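Local coordinates for protein endo-1,4-beta-xylanase (Pseudoalteromonas haloplanktis, PDB 1H12) that hydrolyses internal beta-1,4 linkages of xylan as a cold-adapted endo-xylanase of glycosyl hydrolase family 8, probably with activity on related beta-glucans, at residues W100-N109 and Q119-K127. Sequence-based numbering, arbitrary orientation.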
ATOM      1  N   TRP A 100       7.575 -13.386  -6.434  1.00  7.14           N
ATOM      2  CA  TRP A 100       8.707 -13.280  -5.515  1.00  7.02           C
ATOM      3  C   TRP A 100      10.012 -13.697  -6.213  1.00  7.42           C
ATOM      4  O   TRP A 100      11.049 -13.066  -6.039  1.00  7.77           O
ATOM      5  CB  TRP A 100       8.457 -14.080  -4.230  1.00  7.25           C
ATOM      6  CG  TRP A 100       9.574 -14.043  -3.261  1.00  7.33           C
ATOM      7  CD1 TRP A 100      10.173 -15.114  -2.707  1.00  8.34           C
ATOM      8  CD2 TRP A 100      10.304 -12.889  -2.781  1.00  7.33           C
ATOM      9  NE1 TRP A 100      11.221 -14.726  -1.915  1.00  8.76           N
ATOM     10  CE2 TRP A 100      11.312 -13.358  -1.947  1.00  7.98           C
ATOM     11  CE3 TRP A 100      10.209 -11.491  -2.961  1.00  7.66           C
ATOM     12  CZ2 TRP A 100      12.261 -12.501  -1.381  1.00  9.02           C
ATOM     13  CZ3 TRP A 100      11.120 -10.662  -2.382  1.00  8.33           C
ATOM     14  CH2 TRP A 100      12.157 -11.155  -1.602  1.00  9.22           C
ATOM     15  N   ARG A 101       9.929 -14.727  -7.079  1.00  7.54           N
ATOM     16  CA  ARG A 101      11.106 -15.133  -7.795  1.00  7.82           C
ATOM     17  C   ARG A 101      11.662 -13.987  -8.618  1.00  7.65           C
ATOM     18  O   ARG A 101      12.884 -13.766  -8.708  1.00  8.28           O
ATOM     19  CB  ARG A 101      10.780 -16.328  -8.704  1.00  8.25           C
ATOM     20  CG  ARG A 101      12.010 -17.090  -9.202  1.00  8.98           C
ATOM     21  CD  ARG A 101      11.695 -18.179 -10.238  1.00  9.18           C
ATOM     22  NE  ARG A 101      10.660 -19.065  -9.730  1.00  9.15           N
ATOM     23  CZ  ARG A 101       9.375 -19.058 -10.084  1.00  8.89           C
ATOM     24  NH1 ARG A 101       8.955 -18.432 -11.174  1.00  9.98           N
ATOM     25  NH2 ARG A 101       8.495 -19.739  -9.343  1.00 10.36           N
ATOM     26  N   PHE A 102      10.764 -13.244  -9.279  1.00  7.53           N
ATOM     27  CA  PHE A 102      11.173 -12.087 -10.075  1.00  7.49           C
ATOM     28  C   PHE A 102      11.815 -11.026  -9.224  1.00  7.09           C
ATOM     29  O   PHE A 102      12.848 -10.440  -9.567  1.00  8.12           O
ATOM     30  CB  PHE A 102       9.941 -11.517 -10.774  1.00  7.62           C
ATOM     31  CG  PHE A 102      10.240 -10.360 -11.700  1.00  7.60           C
ATOM     32  CD1 PHE A 102      10.370  -9.049 -11.215  1.00  7.94           C
ATOM     33  CD2 PHE A 102      10.398 -10.585 -13.052  1.00  8.55           C
ATOM     34  CE1 PHE A 102      10.680  -8.035 -12.063  1.00  8.91           C
ATOM     35  CE2 PHE A 102      10.704  -9.526 -13.899  1.00  9.10           C
ATOM     36  CZ  PHE A 102      10.850  -8.272 -13.397  1.00  9.16           C
ATOM     37  N   ALA A 103      11.199 -10.713  -8.102  1.00  7.61           N
ATOM     38  CA  ALA A 103      11.700  -9.638  -7.232  1.00  7.56           C
ATOM     39  C   ALA A 103      13.112  -9.985  -6.748  1.00  7.85           C
ATOM     40  O   ALA A 103      14.021  -9.141  -6.821  1.00  8.20           O
ATOM     41  CB  ALA A 103      10.766  -9.441  -6.046  1.00  8.18           C
ATOM     42  N   LYS A 104      13.279 -11.186  -6.221  1.00  8.18           N
ATOM     43  CA  LYS A 104      14.533 -11.561  -5.651  1.00  9.41           C
ATOM     44  C   LYS A 104      15.653 -11.617  -6.692  1.00  9.68           C
ATOM     45  O   LYS A 104      16.790 -11.256  -6.411  1.00 11.08           O
ATOM     46  CB  LYS A 104      14.356 -12.868  -4.851  1.00 12.31           C
ATOM     47  CG  LYS A 104      15.453 -13.281  -3.988  1.00 15.87           C
ATOM     48  CD  LYS A 104      15.019 -14.571  -3.130  1.00 17.38           C
ATOM     49  CE  LYS A 104      16.140 -14.977  -2.273  1.00 22.39           C
ATOM     50  NZ  LYS A 104      15.756 -16.197  -1.618  1.00 20.78           N
ATOM     51  N   ALA A 105      15.319 -12.038  -7.906  1.00  9.22           N
ATOM     52  CA  ALA A 105      16.312 -12.165  -8.961  1.00  9.21           C
ATOM     53  C   ALA A 105      16.650 -10.821  -9.602  1.00  9.21           C
ATOM     54  O   ALA A 105      17.816 -10.582  -9.920  1.00 11.05           O
ATOM     55  CB  ALA A 105      15.827 -13.096 -10.059  1.00 10.91           C
ATOM     56  N   TYR A 106      15.642 -10.008  -9.861  1.00  8.16           N
ATOM     57  CA  TYR A 106      15.791  -8.881 -10.762  1.00  8.81           C
ATOM     58  C   TYR A 106      15.627  -7.511 -10.099  1.00  9.07           C
ATOM     59  O   TYR A 106      16.228  -6.542 -10.568  1.00 10.97           O
ATOM     60  CB  TYR A 106      14.826  -9.025 -11.938  1.00  8.60           C
ATOM     61  CG  TYR A 106      14.944 -10.303 -12.686  1.00  8.26           C
ATOM     62  CD1 TYR A 106      16.138 -10.703 -13.256  1.00  9.92           C
ATOM     63  CD2 TYR A 106      13.875 -11.169 -12.836  1.00  8.93           C
ATOM     64  CE1 TYR A 106      16.257 -11.892 -13.948  1.00 10.47           C
ATOM     65  CE2 TYR A 106      13.991 -12.355 -13.509  1.00  9.76           C
ATOM     66  CZ  TYR A 106      15.196 -12.726 -14.049  1.00  9.80           C
ATOM     67  OH  TYR A 106      15.281 -13.924 -14.741  1.00 12.00           O
ATOM     68  N   GLN A 107      14.802  -7.392  -9.062  1.00  8.30           N
ATOM     69  CA  GLN A 107      14.667  -6.133  -8.353  1.00  7.98           C
ATOM     70  C   GLN A 107      15.725  -5.916  -7.296  1.00  7.86           C
ATOM     71  O   GLN A 107      16.171  -4.784  -7.071  1.00  8.98           O
ATOM     72  CB  GLN A 107      13.243  -5.963  -7.790  1.00  7.68           C
ATOM     73  CG  GLN A 107      12.210  -5.805  -8.871  1.00  7.76           C
ATOM     74  CD  GLN A 107      10.763  -5.872  -8.366  1.00  7.77           C
ATOM     75  OE1 GLN A 107      10.425  -6.720  -7.541  1.00  9.31           O
ATOM     76  NE2 GLN A 107       9.908  -5.010  -8.920  1.00  7.99           N
ATOM     77  N   LYS A 108      16.137  -6.978  -6.604  1.00  8.09           N
ATOM     78  CA  LYS A 108      17.080  -6.838  -5.505  1.00  8.28           C
ATOM     79  C   LYS A 108      18.412  -6.298  -6.004  1.00  9.27           C
ATOM     80  O   LYS A 108      19.036  -6.912  -6.901  1.00 11.36           O
ATOM     81  CB  LYS A 108      17.297  -8.182  -4.834  1.00  9.92           C
ATOM     82  CG  LYS A 108      18.145  -8.089  -3.609  1.00 10.47           C
ATOM     83  CD  LYS A 108      18.529  -9.488  -3.065  1.00 14.56           C
ATOM     84  CE  LYS A 108      19.651  -9.400  -2.074  1.00 15.71           C
ATOM     85  NZ  LYS A 108      20.091 -10.742  -1.647  1.00 20.79           N
ATOM     86  N   ASN A 109      18.930  -5.268  -5.384  1.00  8.92           N
ATOM     87  CA  ASN A 109      20.314  -4.826  -5.624  1.00  9.82           C
ATOM     88  C   ASN A 109      21.241  -5.756  -4.859  1.00 10.81           C
ATOM     89  O   ASN A 109      20.979  -6.143  -3.710  1.00 11.50           O
ATOM     90  CB  ASN A 109      20.520  -3.402  -5.129  1.00 10.38           C
ATOM     91  CG  ASN A 109      19.759  -2.356  -5.894  1.00 10.28           C
ATOM     92  OD1 ASN A 109      19.129  -1.432  -5.247  1.00 14.50           O
ATOM     93  ND2 ASN A 109      19.819  -2.358  -7.173  1.00 10.23           N
ATOM     94  N   GLN A 119      22.696  -1.716  -0.851  1.00 10.65           N
ATOM     95  CA  GLN A 119      22.890  -3.161  -0.680  1.00 10.71           C
ATOM     96  C   GLN A 119      21.655  -3.844  -0.173  1.00  9.94           C
ATOM     97  O   GLN A 119      21.175  -3.543   0.919  1.00 11.02           O
ATOM     98  CB  GLN A 119      24.061  -3.420   0.268  1.00 11.58           C
ATOM     99  CG  GLN A 119      25.398  -3.002  -0.356  1.00 12.16           C
ATOM    100  CD  GLN A 119      26.574  -3.106   0.579  1.00 14.51           C
ATOM    101  OE1 GLN A 119      26.400  -3.340   1.756  1.00 16.51           O
ATOM    102  NE2 GLN A 119      27.784  -2.906   0.041  1.00 15.92           N
ATOM    103  N   GLY A 120      21.141  -4.782  -0.960  1.00  9.86           N
ATOM    104  CA  GLY A 120      19.975  -5.537  -0.584  1.00 10.27           C
ATOM    105  C   GLY A 120      18.648  -4.838  -0.638  1.00  9.02           C
ATOM    106  O   GLY A 120      17.642  -5.455  -0.317  1.00  9.39           O
ATOM    107  N   VAL A 121      18.610  -3.556  -1.016  1.00  8.96           N
ATOM    108  CA  VAL A 121      17.325  -2.889  -1.229  1.00  8.23           C
ATOM    109  C   VAL A 121      16.832  -3.201  -2.644  1.00  8.33           C
ATOM    110  O   VAL A 121      17.605  -3.678  -3.476  1.00  9.38           O
ATOM    111  CB  VAL A 121      17.356  -1.370  -0.944  1.00  8.98           C
ATOM    112  CG1 VAL A 121      18.069  -1.100   0.398  1.00 10.81           C
ATOM    113  CG2 VAL A 121      17.969  -0.553  -2.046  1.00  9.47           C
ATOM    114  N   TYR A 122      15.575  -2.917  -2.898  1.00  7.84           N
ATOM    115  CA  TYR A 122      14.927  -3.327  -4.137  1.00  7.38           C
ATOM    116  C   TYR A 122      14.720  -2.135  -5.048  1.00  8.00           C
ATOM    117  O   TYR A 122      14.030  -1.159  -4.705  1.00  8.17           O
ATOM    118  CB  TYR A 122      13.605  -4.072  -3.784  1.00  8.41           C
ATOM    119  CG  TYR A 122      13.870  -5.471  -3.260  1.00  8.02           C
ATOM    120  CD1 TYR A 122      14.534  -5.688  -2.088  1.00  8.26           C
ATOM    121  CD2 TYR A 122      13.536  -6.571  -4.033  1.00  8.10           C
ATOM    122  CE1 TYR A 122      14.892  -6.974  -1.698  1.00  8.99           C
ATOM    123  CE2 TYR A 122      13.846  -7.844  -3.651  1.00  8.75           C
ATOM    124  CZ  TYR A 122      14.567  -8.065  -2.491  1.00  8.80           C
ATOM    125  OH  TYR A 122      14.955  -9.334  -2.179  1.00 10.32           O
ATOM    126  N   ALA A 123      15.341  -2.205  -6.208  1.00  7.92           N
ATOM    127  CA  ALA A 123      15.299  -1.131  -7.212  1.00  8.04           C
ATOM    128  C   ALA A 123      13.861  -0.852  -7.623  1.00  8.16           C
ATOM    129  O   ALA A 123      13.155  -1.745  -8.078  1.00  8.14           O
ATOM    130  CB  ALA A 123      16.090  -1.598  -8.413  1.00  8.48           C
ATOM    131  N   TRP A 124      13.446   0.400  -7.487  1.00  7.98           N
ATOM    132  CA  TRP A 124      12.034   0.715  -7.615  1.00  7.55           C
ATOM    133  C   TRP A 124      11.502   0.645  -9.021  1.00  7.72           C
ATOM    134  O   TRP A 124      10.311   0.457  -9.201  1.00  8.43           O
ATOM    135  CB  TRP A 124      11.668   2.030  -6.951  1.00  8.48           C
ATOM    136  CG  TRP A 124      11.882   3.254  -7.782  1.00  9.94           C
ATOM    137  CD1 TRP A 124      13.014   3.990  -7.917  1.00 11.47           C
ATOM    138  CD2 TRP A 124      10.878   3.926  -8.576  1.00 10.10           C
ATOM    139  NE1 TRP A 124      12.764   5.082  -8.711  1.00 12.72           N
ATOM    140  CE2 TRP A 124      11.453   5.057  -9.115  1.00 11.45           C
ATOM    141  CE3 TRP A 124       9.541   3.675  -8.842  1.00 12.69           C
ATOM    142  CZ2 TRP A 124      10.733   5.970  -9.897  1.00 14.08           C
ATOM    143  CZ3 TRP A 124       8.833   4.527  -9.610  1.00 16.36           C
ATOM    144  CH2 TRP A 124       9.425   5.691 -10.127  1.00 15.96           C
ATOM    145  N   LYS A 125      12.380   0.852 -10.009  1.00  7.83           N
ATOM    146  CA  LYS A 125      11.959   0.917 -11.404  1.00  8.30           C
ATOM    147  C   LYS A 125      12.852   0.100 -12.314  1.00  7.97           C
ATOM    148  O   LYS A 125      14.055   0.391 -12.446  1.00  8.82           O
ATOM    149  CB  LYS A 125      11.922   2.355 -11.903  1.00  9.42           C
ATOM    150  CG  LYS A 125      11.284   2.512 -13.244  1.00 11.74           C
ATOM    151  CD  LYS A 125      11.397   3.930 -13.841  1.00 16.48           C
ATOM    152  CE  LYS A 125      10.467   4.826 -13.223  1.00 20.56           C
ATOM    153  NZ  LYS A 125      10.624   6.183 -14.058  1.00 25.31           N
ATOM    154  N   LEU A 126      12.261  -0.924 -12.896  1.00  7.91           N
ATOM    155  CA  LEU A 126      12.857  -1.772 -13.923  1.00  8.21           C
ATOM    156  C   LEU A 126      12.107  -1.528 -15.226  1.00  8.11           C
ATOM    157  O   LEU A 126      10.964  -1.092 -15.231  1.00  8.72           O
ATOM    158  CB  LEU A 126      12.754  -3.241 -13.546  1.00  8.89           C
ATOM    159  CG  LEU A 126      13.856  -3.853 -12.654  1.00 10.22           C
ATOM    160  CD1 LEU A 126      14.198  -3.141 -11.449  1.00 10.12           C
ATOM    161  CD2 LEU A 126      13.433  -5.272 -12.348  1.00 12.03           C
ATOM    162  N   LYS A 127      12.742  -1.868 -16.336  1.00  9.44           N
ATOM    163  CA  LYS A 127      12.078  -1.909 -17.626  1.00  8.87           C
ATOM    164  C   LYS A 127      12.614  -3.084 -18.400  1.00  8.67           C
ATOM    165  O   LYS A 127      13.667  -3.616 -18.067  1.00  9.61           O
ATOM    166  CB  LYS A 127      12.295  -0.608 -18.442  1.00 10.77           C
ATOM    167  CG  LYS A 127      11.425   0.576 -18.123  1.00 13.39           C
ATOM    168  CD  LYS A 127      11.729   1.747 -19.008  1.00 15.64           C
ATOM    169  CE  LYS A 127      10.777   2.907 -18.662  1.00 20.44           C
ATOM    170  NZ  LYS A 127      10.893   4.102 -19.586  1.00 24.30           N
TER
HETATM  171  O   HOH W   1      11.100  -2.597  -9.820  1.00  8.33           O
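Lys108 and Tyr122 form a single non-hydrogen-bonded antiparallel pair, where the chain leaving helix 100-107 meets the chain leading into strand 123-128; the axes of segments 100-107 and 125-127 run at 95°. Two short backbone hydrogen bonds flank the pair: Ala123 N gives to Gln107 O (2.8 Å), and Asn109 N gives almost straight to Val121 O (2.8 Å, 170° at the hydrogen). A weak hydrogen bond from Gly120 N to Asn109 O lies beyond this bridge; Gly120 has a positive phi, which favours glycine. A wider pi-type turn spans 103-107, Ala103 O accepting from both Gln107 N and Lys108 N.

The Tyr122 ring lies against this turn. Lys108 CB sits over one face in a CH-pi contact, 3.9 Å from the ring centroid, and with CG anti to the backbone N (chi1 -174°) the extended lysine chain runs past the hydroxyl toward its salt bridge with Asp111. Ala103 carbonyl carbon lies at the ring edge, while Tyr122 OH reaches Trp100 CH2 (3.4 Å), the two side chains crossing at about a right angle. Farther along, Leu126 CD2 fits among Phe102 CE1 (3.9 Å), Tyr106 CB and Gln107 CG (3.7 Å). A water bridges Gln107 NE2 and Ala123 O, accepting from the amide and donating to the carbonyl.

The contact thus joins helix 93-107 to the five-stranded antiparallel sheet at strand 123-128. Met175 of helix 168-182 touches both Trp100 and Tyr122, Gln80 of helix 77-89 meets Phe102 and Gln107, and Val134 of strand 134-136 borders Tyr106 and Leu126.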